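PDB 5OGX: cytochrome P450 reductase from Amycolatopsis methanolica 239, which passes electrons from NADH through FAD and a [2Fe-2S] cluster to the cytochrome P450 GcoA, which O-demethylates guaiacol and other lignin-derived aromatics. Local coordinates for residues A[103-109]-A[121-125]; A[130-136]-A[148-154]; A[164-168]-A[177-181]. One frame throughout, in Å; residues are numbered along the deposited sequence.

Contact 1 (A[103-109]-A[121-125]); sequences LTATVLE and LLGLA
The carbonyl oxygen of L121 is gripped by two successive amides of the facing strand. L108 N reaches L121 O at 2.8 Å, while the next amide, E109 N, makes a weak, longer bond to the same oxygen. L121 N in turn donates to E109 O at 2.9 Å in an almost straight bond (176°). Two residues set against one make this a classic beta bulge, and the register moves on by one between V107 and E109. Beyond it the antiparallel pairing is regular, T106 and G123 joined by a reciprocal pair of bonds, the shorter being G123 N to T106 O at 2.7 Å. A125 N closes the far end on T104 O. The two strands form the hairpin 101-114/117-124 within the six-stranded antiparallel sheet of the FAD-binding domain. On the face carrying A105, V107, L122 and L124 the contact is wholly apolar. The CD2 methyl of L124 sits against A105 CB at 3.8 Å and also approaches L103 CB; L122 CD2 meets V107 CG2, the branch lying anti to the V107 carbonyl carbon. The other face is more open to solvent. There the bulge turns L108 toward the partner strand, and its CG lies 3.6 Å from G123 N, over a backbone that has no side chain in the way; a side chain on G123 would probably collide with L108 CD1. Alongside, E109 and L121 point the same way, with E109 CG anti to the backbone N (chi1 176°); E109 OE1 comes within 3.6 Å of L121 CD1, with E109 CB a little further off. V160 and E162 of strand 160-166 border L121 on its other flank, and K159 NZ bonds to L124 O.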
loop_
_atom_site.group_PDB
_atom_site.type_symbol
_atom_site.label_atom_id
_atom_site.label_comp_id
_atom_site.label_asym_id
_atom_site.label_seq_id
_atom_site.Cartn_x
_atom_site.Cartn_y
_atom_site.Cartn_z
ATOM N N LEU A 103 7.813 -10.229 12.092
ATOM C CA LEU A 103 8.063 -11.337 11.182
ATOM C C LEU A 103 9.461 -11.891 11.391
ATOM O O LEU A 103 10.401 -11.151 11.697
ATOM C CB LEU A 103 7.915 -10.902 9.723
ATOM C CG LEU A 103 6.633 -10.137 9.397
ATOM C CD1 LEU A 103 6.594 -9.764 7.917
ATOM C CD2 LEU A 103 5.416 -10.971 9.796
ATOM N N THR A 104 9.585 -13.208 11.230
ATOM C CA THR A 104 10.887 -13.877 11.173
ATOM C C THR A 104 11.153 -14.131 9.693
ATOM O O THR A 104 10.779 -15.168 9.146
ATOM C CB THR A 104 10.886 -15.164 11.995
ATOM O OG1 THR A 104 10.565 -14.866 13.362
ATOM C CG2 THR A 104 12.250 -15.825 11.945
ATOM N N ALA A 105 11.771 -13.151 9.031
ATOM C CA ALA A 105 11.857 -13.107 7.575
ATOM C C ALA A 105 13.290 -13.326 7.118
ATOM O O ALA A 105 14.213 -12.711 7.662
ATOM C CB ALA A 105 11.352 -11.767 7.039
ATOM N N THR A 106 13.470 -14.183 6.105
ATOM C CA THR A 106 14.784 -14.511 5.561
ATOM C C THR A 106 14.775 -14.303 4.055
ATOM O O THR A 106 13.844 -14.744 3.371
ATOM C CB THR A 106 15.183 -15.965 5.891
ATOM O OG1 THR A 106 15.109 -16.174 7.307
ATOM C CG2 THR A 106 16.601 -16.250 5.417
ATOM N N VAL A 107 15.798 -13.630 3.535
ATOM C CA VAL A 107 15.860 -13.400 2.095
ATOM C C VAL A 107 16.050 -14.740 1.397
ATOM O O VAL A 107 17.038 -15.447 1.631
ATOM C CB VAL A 107 16.986 -12.423 1.730
ATOM C CG1 VAL A 107 17.041 -12.241 0.219
ATOM C CG2 VAL A 107 16.782 -11.076 2.423
ATOM N N LEU A 108 15.091 -15.102 0.549
ATOM C CA LEU A 108 15.221 -16.286 -0.290
ATOM C C LEU A 108 15.817 -15.966 -1.648
ATOM O O LEU A 108 16.580 -16.778 -2.189
ATOM C CB LEU A 108 13.859 -16.955 -0.472
ATOM C CG LEU A 108 13.207 -17.460 0.812
ATOM C CD1 LEU A 108 11.927 -18.215 0.492
ATOM C CD2 LEU A 108 14.169 -18.322 1.627
ATOM N N GLU A 109 15.517 -14.797 -2.202
ATOM C CA GLU A 109 16.065 -14.401 -3.490
ATOM C C GLU A 109 16.032 -12.888 -3.599
ATOM O O GLU A 109 15.107 -12.242 -3.094
ATOM C CB GLU A 109 15.282 -15.020 -4.652
ATOM C CG GLU A 109 15.761 -14.559 -6.026
ATOM C CD GLU A 109 15.177 -15.376 -7.161
ATOM O OE1 GLU A 109 13.956 -15.625 -7.146
ATOM O OE2 GLU A 109 15.945 -15.776 -8.063
ATOM N N LEU A 121 12.320 -11.734 -2.452
ATOM C CA LEU A 121 11.470 -12.776 -1.893
ATOM C C LEU A 121 11.905 -13.010 -0.456
ATOM O O LEU A 121 13.070 -13.331 -0.208
ATOM C CB LEU A 121 11.564 -14.071 -2.703
ATOM C CG LEU A 121 11.131 -13.984 -4.160
ATOM C CD1 LEU A 121 11.182 -15.370 -4.797
ATOM C CD2 LEU A 121 9.732 -13.372 -4.287
ATOM N N LEU A 122 10.979 -12.839 0.484
ATOM C CA LEU A 122 11.254 -13.001 1.907
ATOM C C LEU A 122 10.498 -14.215 2.425
ATOM O O LEU A 122 9.263 -14.230 2.411
ATOM C CB LEU A 122 10.836 -11.758 2.698
ATOM C CG LEU A 122 11.485 -10.412 2.389
ATOM C CD1 LEU A 122 10.937 -9.375 3.368
ATOM C CD2 LEU A 122 13.008 -10.534 2.491
ATOM N N GLY A 123 11.236 -15.226 2.875
ATOM C CA GLY A 123 10.606 -16.402 3.445
ATOM C C GLY A 123 10.283 -16.186 4.913
ATOM O O GLY A 123 11.063 -15.604 5.663
ATOM N N LEU A 124 9.109 -16.663 5.315
ATOM C CA LEU A 124 8.612 -16.485 6.669
ATOM C C LEU A 124 8.633 -17.803 7.429
ATOM O O LEU A 124 8.402 -18.872 6.859
ATOM C CB LEU A 124 7.183 -15.939 6.665
ATOM C CG LEU A 124 7.028 -14.572 6.016
ATOM C CD1 LEU A 124 5.577 -14.114 6.163
ATOM C CD2 LEU A 124 7.980 -13.563 6.643
ATOM N N ALA A 125 8.899 -17.712 8.733
ATOM C CA ALA A 125 8.851 -18.906 9.574
ATOM C C ALA A 125 7.423 -19.407 9.769
ATOM O O ALA A 125 7.209 -20.618 9.927
ATOM C CB ALA A 125 9.505 -18.623 10.927
#

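Contact 2 (A[130-136]-A[148-154]); sequences FEAGQYV and QYSLANT. With FAD (flavin-adenine dinucleotide), chain B.
Strands 135-136 and 148-150 run antiparallel, V136 and Y149 forming a hydrogen-bonded pair: V136 N meets Y149 O at 3.0 Å, and Y149 N answers to V136 O. Past the non-hydrogen-bonded pair Y135-S150, L151 N donates to Q134 O. The type II turn E131-Q134, closed by Q134 N to E131 O, leads into the strand, and two waters bridge it to 148-154: one accepts from G133 N and donates to L151 O and N153 O, the other joins G133 O to S150 OG. L151 CD1 stands over the centre of the F130 ring, 13° off its normal, a CH-pi contact 3.8 Å from the centroid; its second methyl, CD2, lies against V136 CG1. N153 CB touches F130 CZ, while the N153 amide is held by V160, E157 and E162. On the flavin side, chi1 of 75° wedges the Y135 ring between its own backbone N and carbonyl carbon, alongside Q148, and Q148 CG packs 3.3 Å from Y135 CE1. The same ring receives the flavin methyl C7M over one face, near its rim. Q148 CB lies on FAD C7, and its amide nitrogen NE2 is bound by C37 O of the cluster loop. FAD O2' donates to Q148 O at 2.7 Å, Y149 OH and FAD O4' share a hydrogen bond, and S150 N donates to FAD O4 at 3.0 Å. Strand 146-150 carries the R-x-Y-S motif (R147 to S150), the flavin-binding signature of the ferredoxin-reductase family, here lining both the isoalloxazine and the ribityl chain.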
loop_
_atom_site.group_PDB
_atom_site.type_symbol
_atom_site.label_atom_id
_atom_site.label_comp_id
_atom_site.label_asym_id
_atom_site.label_seq_id
_atom_site.Cartn_x
_atom_site.Cartn_y
_atom_site.Cartn_z
ATOM N N PHE A 130 -2.960 -11.749 5.622
ATOM C CA PHE A 130 -3.036 -10.401 5.056
ATOM C C PHE A 130 -4.051 -10.394 3.920
ATOM O O PHE A 130 -4.475 -11.442 3.429
ATOM C CB PHE A 130 -1.668 -9.913 4.536
ATOM C CG PHE A 130 -1.093 -10.783 3.443
ATOM C CD1 PHE A 130 -0.279 -11.859 3.766
ATOM C CD2 PHE A 130 -1.368 -10.528 2.103
ATOM C CE1 PHE A 130 0.253 -12.688 2.777
ATOM C CE2 PHE A 130 -0.834 -11.359 1.100
ATOM C CZ PHE A 130 -0.027 -12.439 1.449
ATOM N N GLU A 131 -4.436 -9.186 3.505
ATOM C CA GLU A 131 -5.227 -8.976 2.295
ATOM C C GLU A 131 -4.291 -8.545 1.180
ATOM O O GLU A 131 -3.363 -7.773 1.424
ATOM C CB GLU A 131 -6.278 -7.883 2.496
ATOM C CG GLU A 131 -7.277 -8.172 3.610
ATOM C CD GLU A 131 -8.155 -9.356 3.282
ATOM O OE1 GLU A 131 -8.608 -9.470 2.119
ATOM O OE2 GLU A 131 -8.379 -10.183 4.181
ATOM N N ALA A 132 -4.532 -9.041 -0.042
ATOM C CA ALA A 132 -3.722 -8.589 -1.171
ATOM C C ALA A 132 -3.800 -7.081 -1.295
ATOM O O ALA A 132 -4.886 -6.504 -1.199
ATOM C CB ALA A 132 -4.198 -9.246 -2.467
ATOM N N GLY A 133 -2.640 -6.442 -1.498
ATOM C CA GLY A 133 -2.544 -4.994 -1.555
ATOM C C GLY A 133 -1.990 -4.362 -0.292
ATOM O O GLY A 133 -1.611 -3.180 -0.314
ATOM N N GLN A 134 -1.953 -5.112 0.804
ATOM C CA GLN A 134 -1.333 -4.597 2.012
ATOM C C GLN A 134 0.180 -4.584 1.852
ATOM O O GLN A 134 0.730 -5.104 0.876
ATOM C CB GLN A 134 -1.753 -5.435 3.220
ATOM C CG GLN A 134 -3.237 -5.218 3.554
ATOM C CD GLN A 134 -3.575 -5.741 4.916
ATOM O OE1 GLN A 134 -3.660 -6.943 5.115
ATOM N NE2 GLN A 134 -3.754 -4.828 5.883
ATOM N N TYR A 135 0.866 -3.967 2.822
ATOM C CA TYR A 135 2.304 -3.793 2.725
ATOM C C TYR A 135 2.971 -4.226 4.020
ATOM O O TYR A 135 2.311 -4.487 5.030
ATOM C CB TYR A 135 2.669 -2.334 2.366
ATOM C CG TYR A 135 2.533 -1.308 3.494
ATOM C CD1 TYR A 135 3.590 -1.076 4.370
ATOM C CD2 TYR A 135 1.380 -0.541 3.639
ATOM C CE1 TYR A 135 3.488 -0.136 5.398
ATOM C CE2 TYR A 135 1.271 0.416 4.686
ATOM C CZ TYR A 135 2.343 0.613 5.528
ATOM O OH TYR A 135 2.269 1.556 6.566
ATOM N N VAL A 136 4.302 -4.322 3.967
ATOM C CA VAL A 136 5.092 -4.651 5.146
ATOM C C VAL A 136 6.108 -3.546 5.383
ATOM O O VAL A 136 6.509 -2.822 4.469
ATOM C CB VAL A 136 5.803 -6.012 5.036
ATOM C CG1 VAL A 136 4.778 -7.135 4.976
ATOM C CG2 VAL A 136 6.755 -6.043 3.829
ATOM N N GLN A 148 8.390 1.216 3.814
ATOM C CA GLN A 148 7.246 0.395 3.439
ATOM C C GLN A 148 7.466 -0.224 2.066
ATOM O O GLN A 148 7.890 0.470 1.137
ATOM C CB GLN A 148 5.993 1.268 3.377
ATOM C CG GLN A 148 5.756 2.134 4.618
ATOM C CD GLN A 148 6.423 3.527 4.590
ATOM O OE1 GLN A 148 7.407 3.777 3.885
ATOM N NE2 GLN A 148 5.872 4.438 5.384
ATOM N N TYR A 149 7.075 -1.491 1.915
ATOM C CA TYR A 149 7.111 -2.160 0.611
ATOM C C TYR A 149 5.837 -2.970 0.452
ATOM O O TYR A 149 5.502 -3.795 1.309
ATOM C CB TYR A 149 8.373 -3.034 0.453
ATOM C CG TYR A 149 9.561 -2.117 0.416
ATOM C CD1 TYR A 149 9.811 -1.335 -0.700
ATOM C CD2 TYR A 149 10.331 -1.908 1.548
ATOM C CE1 TYR A 149 10.862 -0.415 -0.717
ATOM C CE2 TYR A 149 11.378 -0.994 1.544
ATOM C CZ TYR A 149 11.626 -0.245 0.422
ATOM O OH TYR A 149 12.651 0.674 0.434
ATOM N N SER A 150 5.115 -2.703 -0.633
ATOM C CA SER A 150 3.856 -3.384 -0.907
ATOM C C SER A 150 4.081 -4.853 -1.235
ATOM O O SER A 150 5.071 -5.222 -1.874
ATOM C CB SER A 150 3.160 -2.731 -2.101
ATOM O OG SER A 150 2.885 -1.372 -1.863
ATOM N N LEU A 151 3.119 -5.685 -0.831
ATOM C CA LEU A 151 3.125 -7.092 -1.214
ATOM C C LEU A 151 2.549 -7.244 -2.611
ATOM O O LEU A 151 1.492 -6.686 -2.919
ATOM C CB LEU A 151 2.318 -7.925 -0.213
ATOM C CG LEU A 151 2.843 -7.922 1.231
ATOM C CD1 LEU A 151 1.940 -8.783 2.094
ATOM C CD2 LEU A 151 4.282 -8.454 1.290
ATOM N N ALA A 152 3.243 -8.001 -3.458
ATOM C CA ALA A 152 2.659 -8.428 -4.726
ATOM C C ALA A 152 1.820 -9.689 -4.571
ATOM O O ALA A 152 1.189 -10.136 -5.546
ATOM C CB ALA A 152 3.774 -8.662 -5.763
ATOM N N ASN A 153 1.795 -10.261 -3.370
ATOM C CA ASN A 153 1.216 -11.579 -3.107
ATOM C C ASN A 153 -0.297 -11.595 -3.196
ATOM O O ASN A 153 -0.978 -10.641 -2.810
ATOM C CB ASN A 153 1.546 -12.035 -1.692
ATOM C CG ASN A 153 3.013 -12.126 -1.443
ATOM O OD1 ASN A 153 3.749 -11.143 -1.569
ATOM N ND2 ASN A 153 3.457 -13.307 -1.079
ATOM N N THR A 154 -0.825 -12.745 -3.611
ATOM C CA THR A 154 -2.184 -13.073 -3.213
ATOM C C THR A 154 -2.149 -13.710 -1.826
ATOM O O THR A 154 -1.101 -14.154 -1.349
ATOM C CB THR A 154 -2.851 -14.006 -4.227
ATOM O OG1 THR A 154 -1.987 -15.111 -4.505
ATOM C CG2 THR A 154 -3.119 -13.263 -5.531
HETATM P PA FAD B . 15.365 7.852 1.138
HETATM O O1A FAD B . 16.709 7.777 1.821
HETATM O O2A FAD B . 14.197 7.962 2.087
HETATM O O5B FAD B . 15.305 9.138 0.107
HETATM C C5B FAD B . 16.498 9.610 -0.477
HETATM C C4B FAD B . 16.180 10.982 -1.141
HETATM O O4B FAD B . 15.458 10.792 -2.212
HETATM C C3B FAD B . 15.314 11.838 -0.202
HETATM O O3B FAD B . 15.668 13.141 -0.341
HETATM C C2B FAD B . 13.867 11.575 -0.683
HETATM O O2B FAD B . 12.950 12.694 -0.309
HETATM C C1B FAD B . 13.989 11.422 -1.975
HETATM N N9A FAD B . 13.089 10.423 -2.491
HETATM C C8A FAD B . 12.469 9.467 -1.786
HETATM N N7A FAD B . 11.748 8.730 -2.643
HETATM C C5A FAD B . 11.940 9.230 -3.877
HETATM C C6A FAD B . 11.443 8.849 -5.100
HETATM N N6A FAD B . 10.558 7.834 -5.641
HETATM N N1A FAD B . 11.791 9.513 -6.194
HETATM C C2A FAD B . 12.635 10.571 -6.108
HETATM N N3A FAD B . 13.133 10.953 -4.904
HETATM C C4A FAD B . 12.775 10.270 -3.790
HETATM N N1 FAD B . 8.822 1.682 -2.863
HETATM C C2 FAD B . 9.088 0.580 -3.780
HETATM O O2 FAD B . 10.060 0.591 -4.459
HETATM N N3 FAD B . 8.153 -0.552 -3.835
HETATM C C4 FAD B . 6.964 -0.620 -3.043
HETATM O O4 FAD B . 6.224 -1.543 -3.127
HETATM C C4X FAD B . 6.702 0.535 -2.131
HETATM N N5 FAD B . 5.537 0.491 -1.302
HETATM C C5X FAD B . 5.290 1.634 -0.427
HETATM C C6 FAD B . 4.119 1.622 0.337
HETATM C C7 FAD B . 3.898 2.720 1.171
HETATM C C7M FAD B . 2.592 2.531 1.943
HETATM C C8 FAD B . 4.802 3.778 1.238
HETATM C C8M FAD B . 4.480 4.927 2.186
HETATM C C9 FAD B . 5.960 3.791 0.467
HETATM C C9A FAD B . 6.186 2.715 -0.368
HETATM N N10 FAD B . 7.416 2.737 -1.179
HETATM C C10 FAD B . 7.633 1.641 -2.062
HETATM C "C1'" FAD B . 8.397 3.829 -1.059
HETATM C "C2'" FAD B . 9.485 3.187 -0.097
HETATM O "O2'" FAD B . 8.998 2.881 1.203
HETATM C "C3'" FAD B . 10.743 4.059 0.111
HETATM O "O3'" FAD B . 10.324 5.359 0.411
HETATM C "C4'" FAD B . 11.626 4.085 -1.151
HETATM O "O4'" FAD B . 12.109 2.796 -1.423
HETATM C "C5'" FAD B . 12.828 5.036 -0.969
HETATM O "O5'" FAD B . 13.434 4.786 0.285
HETATM P P FAD B . 15.042 5.060 0.464
HETATM O O1P FAD B . 15.378 4.839 1.914
HETATM O O2P FAD B . 15.845 4.265 -0.539
HETATM O O3P FAD B . 15.228 6.636 0.061
HETATM O O HOH W 1 -0.839 -8.069 -2.952
HETATM O O HOH W 2 0.549 -1.406 -0.515
#

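Contact 3 (A[164-168]-A[177-181]); sequences HVRRV and WLFDG. With FAD (flavin-adenine dinucleotide), chain B.
F179 swings its ring beside its own backbone N, CG nearly anti to the carbonyl carbon, and R167 runs out with CG anti to N (chi1 -165°); together these lay the first part of the arginine chain across the phenyl face. R167 CB stands above the ring centre, 3.5 Å from the centroid and 10° off the normal, a CH-pi contact, and R167 CG and CD continue over the ring toward F179 CG and CD2. A bend further out then takes the guanidinium off, its plane steeply inclined to the ring, to salt bridges with D175 and D116. The ring edge meets backbone: V165 O lies near the ring plane, 3.4 Å from F179 CZ. V165 CG1 completes the packing, touching F179 CE1 at 3.8 Å and, crossing at about a right angle, L178 CD1 at 3.7 Å. Strand 160-166 is thereby joined to the end of helix 174-178, where D180 N bonds back to W177 O. The strand's backbone also reads the flavin: FAD N3 donates to H164 O at 2.7 Å, and R166 N donates to FAD O2 in a nearly straight bond. Replacing F179 with an alanine would probably leave the methylenes of R167 without the face they lie on and open a gap beside V165 CG1, the carbon chain less restrained although its charged end keeps its aspartates. V168 follows on, its CG1 against the adenosine ribose atom O4B of FAD. Between the segments the contact is largely apolar, with V165 O against the weakly positive C-H edge of F179 as its polar touch. The backbone polar groups of H164 and R166 serve the flavin, while R167 lends F179 its carbon chain and keeps its charge for D175 and D116.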
loop_
_atom_site.group_PDB
_atom_site.type_symbol
_atom_site.label_atom_id
_atom_site.label_comp_id
_atom_site.label_asym_id
_atom_site.label_seq_id
_atom_site.Cartn_x
_atom_site.Cartn_y
_atom_site.Cartn_z
ATOM N N HIS A 164 8.586 -5.587 -4.879
ATOM C CA HIS A 164 9.188 -4.968 -6.062
ATOM C C HIS A 164 9.770 -3.633 -5.633
ATOM O O HIS A 164 9.024 -2.732 -5.248
ATOM C CB HIS A 164 8.161 -4.740 -7.181
ATOM C CG HIS A 164 7.432 -5.976 -7.602
ATOM N ND1 HIS A 164 6.368 -5.939 -8.476
ATOM C CD2 HIS A 164 7.610 -7.280 -7.274
ATOM C CE1 HIS A 164 5.920 -7.168 -8.670
ATOM N NE2 HIS A 164 6.657 -8.001 -7.957
ATOM N N VAL A 165 11.089 -3.497 -5.714
ATOM C CA VAL A 165 11.798 -2.361 -5.137
ATOM C C VAL A 165 12.423 -1.532 -6.248
ATOM O O VAL A 165 13.202 -2.051 -7.052
ATOM C CB VAL A 165 12.877 -2.835 -4.152
ATOM C CG1 VAL A 165 13.515 -1.634 -3.454
ATOM C CG2 VAL A 165 12.269 -3.798 -3.138
ATOM N N ARG A 166 12.122 -0.239 -6.261
ATOM C CA ARG A 166 12.751 0.692 -7.191
ATOM C C ARG A 166 13.917 1.403 -6.511
ATOM O O ARG A 166 13.772 1.919 -5.393
ATOM C CB ARG A 166 11.734 1.711 -7.703
ATOM C CG ARG A 166 12.342 2.761 -8.607
ATOM C CD ARG A 166 12.202 2.402 -10.075
ATOM N NE ARG A 166 12.784 3.438 -10.925
ATOM C CZ ARG A 166 12.201 4.602 -11.196
ATOM N NH1 ARG A 166 12.814 5.484 -11.976
ATOM N NH2 ARG A 166 11.004 4.884 -10.695
ATOM N N ARG A 167 15.070 1.428 -7.183
ATOM C CA ARG A 167 16.245 2.098 -6.644
ATOM C C ARG A 167 16.048 3.607 -6.662
ATOM O O ARG A 167 15.751 4.189 -7.708
ATOM C CB ARG A 167 17.496 1.725 -7.451
ATOM C CG ARG A 167 18.819 2.076 -6.762
ATOM C CD ARG A 167 20.033 1.670 -7.618
ATOM N NE ARG A 167 20.067 2.418 -8.874
ATOM C CZ ARG A 167 20.606 3.626 -9.014
ATOM N NH1 ARG A 167 21.193 4.230 -7.982
ATOM N NH2 ARG A 167 20.570 4.232 -10.194
ATOM N N VAL A 168 16.232 4.244 -5.516
ATOM C CA VAL A 168 16.213 5.700 -5.409
ATOM C C VAL A 168 17.653 6.172 -5.226
ATOM O O VAL A 168 18.301 5.785 -4.245
ATOM C CB VAL A 168 15.320 6.168 -4.247
ATOM C CG1 VAL A 168 15.439 7.667 -4.058
ATOM C CG2 VAL A 168 13.857 5.746 -4.488
ATOM N N TRP A 177 21.200 -0.380 0.561
ATOM C CA TRP A 177 21.016 -1.695 1.170
ATOM C C TRP A 177 20.372 -2.701 0.219
ATOM O O TRP A 177 21.003 -3.705 -0.133
ATOM C CB TRP A 177 20.194 -1.555 2.452
ATOM C CG TRP A 177 19.711 -2.844 3.053
ATOM C CD1 TRP A 177 20.442 -3.978 3.280
ATOM C CD2 TRP A 177 18.383 -3.119 3.526
ATOM N NE1 TRP A 177 19.647 -4.942 3.863
ATOM C CE2 TRP A 177 18.380 -4.441 4.018
ATOM C CE3 TRP A 177 17.198 -2.378 3.574
ATOM C CZ2 TRP A 177 17.231 -5.037 4.550
ATOM C CZ3 TRP A 177 16.055 -2.973 4.106
ATOM C CH2 TRP A 177 16.087 -4.285 4.594
ATOM N N LEU A 178 19.125 -2.457 -0.204
ATOM C CA LEU A 178 18.433 -3.453 -1.018
ATOM C C LEU A 178 19.097 -3.638 -2.380
ATOM O O LEU A 178 18.965 -4.707 -2.989
ATOM C CB LEU A 178 16.961 -3.072 -1.185
ATOM C CG LEU A 178 16.196 -3.016 0.142
ATOM C CD1 LEU A 178 14.854 -2.315 -0.038
ATOM C CD2 LEU A 178 16.002 -4.415 0.718
ATOM N N PHE A 179 19.805 -2.624 -2.868
ATOM C CA PHE A 179 20.560 -2.720 -4.110
ATOM C C PHE A 179 22.055 -2.869 -3.876
ATOM O O PHE A 179 22.815 -2.984 -4.843
ATOM C CB PHE A 179 20.296 -1.485 -4.979
ATOM C CG PHE A 179 18.991 -1.540 -5.712
ATOM C CD1 PHE A 179 17.793 -1.309 -5.039
ATOM C CD2 PHE A 179 18.954 -1.853 -7.063
ATOM C CE1 PHE A 179 16.585 -1.371 -5.710
ATOM C CE2 PHE A 179 17.748 -1.924 -7.740
ATOM C CZ PHE A 179 16.562 -1.682 -7.063
ATOM N N ASP A 180 22.495 -2.877 -2.616
ATOM C CA ASP A 180 23.933 -2.899 -2.334
ATOM C C ASP A 180 24.148 -3.554 -0.968
ATOM O O ASP A 180 24.323 -2.884 0.055
ATOM C CB ASP A 180 24.535 -1.496 -2.362
ATOM C CG ASP A 180 25.979 -1.489 -1.928
ATOM O OD1 ASP A 180 26.644 -2.524 -2.139
ATOM O OD2 ASP A 180 26.436 -0.467 -1.371
ATOM N N GLY A 181 24.154 -4.883 -0.954
ATOM C CA GLY A 181 24.409 -5.578 0.293
ATOM C C GLY A 181 23.459 -6.712 0.617
ATOM O O GLY A 181 23.897 -7.771 1.081
HETATM P PA FAD B . 15.365 7.852 1.138
HETATM O O1A FAD B . 16.709 7.777 1.821
HETATM O O2A FAD B . 14.197 7.962 2.087
HETATM O O5B FAD B . 15.305 9.138 0.107
HETATM C C5B FAD B . 16.498 9.610 -0.477
HETATM C C4B FAD B . 16.180 10.982 -1.141
HETATM O O4B FAD B . 15.458 10.792 -2.212
HETATM C C3B FAD B . 15.314 11.838 -0.202
HETATM O O3B FAD B . 15.668 13.141 -0.341
HETATM C C2B FAD B . 13.867 11.575 -0.683
HETATM O O2B FAD B . 12.950 12.694 -0.309
HETATM C C1B FAD B . 13.989 11.422 -1.975
HETATM N N9A FAD B . 13.089 10.423 -2.491
HETATM C C8A FAD B . 12.469 9.467 -1.786
HETATM N N7A FAD B . 11.748 8.730 -2.643
HETATM C C5A FAD B . 11.940 9.230 -3.877
HETATM C C6A FAD B . 11.443 8.849 -5.100
HETATM N N6A FAD B . 10.558 7.834 -5.641
HETATM N N1A FAD B . 11.791 9.513 -6.194
HETATM C C2A FAD B . 12.635 10.571 -6.108
HETATM N N3A FAD B . 13.133 10.953 -4.904
HETATM C C4A FAD B . 12.775 10.270 -3.790
HETATM N N1 FAD B . 8.822 1.682 -2.863
HETATM C C2 FAD B . 9.088 0.580 -3.780
HETATM O O2 FAD B . 10.060 0.591 -4.459
HETATM N N3 FAD B . 8.153 -0.552 -3.835
HETATM C C4 FAD B . 6.964 -0.620 -3.043
HETATM O O4 FAD B . 6.224 -1.543 -3.127
HETATM C C4X FAD B . 6.702 0.535 -2.131
HETATM N N5 FAD B . 5.537 0.491 -1.302
HETATM C C5X FAD B . 5.290 1.634 -0.427
HETATM C C6 FAD B . 4.119 1.622 0.337
HETATM C C7 FAD B . 3.898 2.720 1.171
HETATM C C7M FAD B . 2.592 2.531 1.943
HETATM C C8 FAD B . 4.802 3.778 1.238
HETATM C C8M FAD B . 4.480 4.927 2.186
HETATM C C9 FAD B . 5.960 3.791 0.467
HETATM C C9A FAD B . 6.186 2.715 -0.368
HETATM N N10 FAD B . 7.416 2.737 -1.179
HETATM C C10 FAD B . 7.633 1.641 -2.062
HETATM C "C1'" FAD B . 8.397 3.829 -1.059
HETATM C "C2'" FAD B . 9.485 3.187 -0.097
HETATM O "O2'" FAD B . 8.998 2.881 1.203
HETATM C "C3'" FAD B . 10.743 4.059 0.111
HETATM O "O3'" FAD B . 10.324 5.359 0.411
HETATM C "C4'" FAD B . 11.626 4.085 -1.151
HETATM O "O4'" FAD B . 12.109 2.796 -1.423
HETATM C "C5'" FAD B . 12.828 5.036 -0.969
HETATM O "O5'" FAD B . 13.434 4.786 0.285
HETATM P P FAD B . 15.042 5.060 0.464
HETATM O O1P FAD B . 15.378 4.839 1.914
HETATM O O2P FAD B . 15.845 4.265 -0.539
HETATM O O3P FAD B . 15.228 6.636 0.061
#

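In the fold
All three contacts lie in the FAD-binding domain and follow in series, each closing before the next opens, so none nest or cross. Contact 1 closes the hairpin of strands 101-114 and 117-124. The chain then enters contact 2, which closes the next hairpin, 135-139 with 146-150, at one border of the same six-stranded sheet. Contact 3 begins on 160-166, at the other border and next to 117-124, and closes the loop through helix 174-178. Contacts 2 and 3 touch, Y149 OH lying 3.7 Å from L178 CD1 and A152 CB against H164 NE2, and both hold FAD; the centre of contact 1 is about 14 Å from that of contact 2.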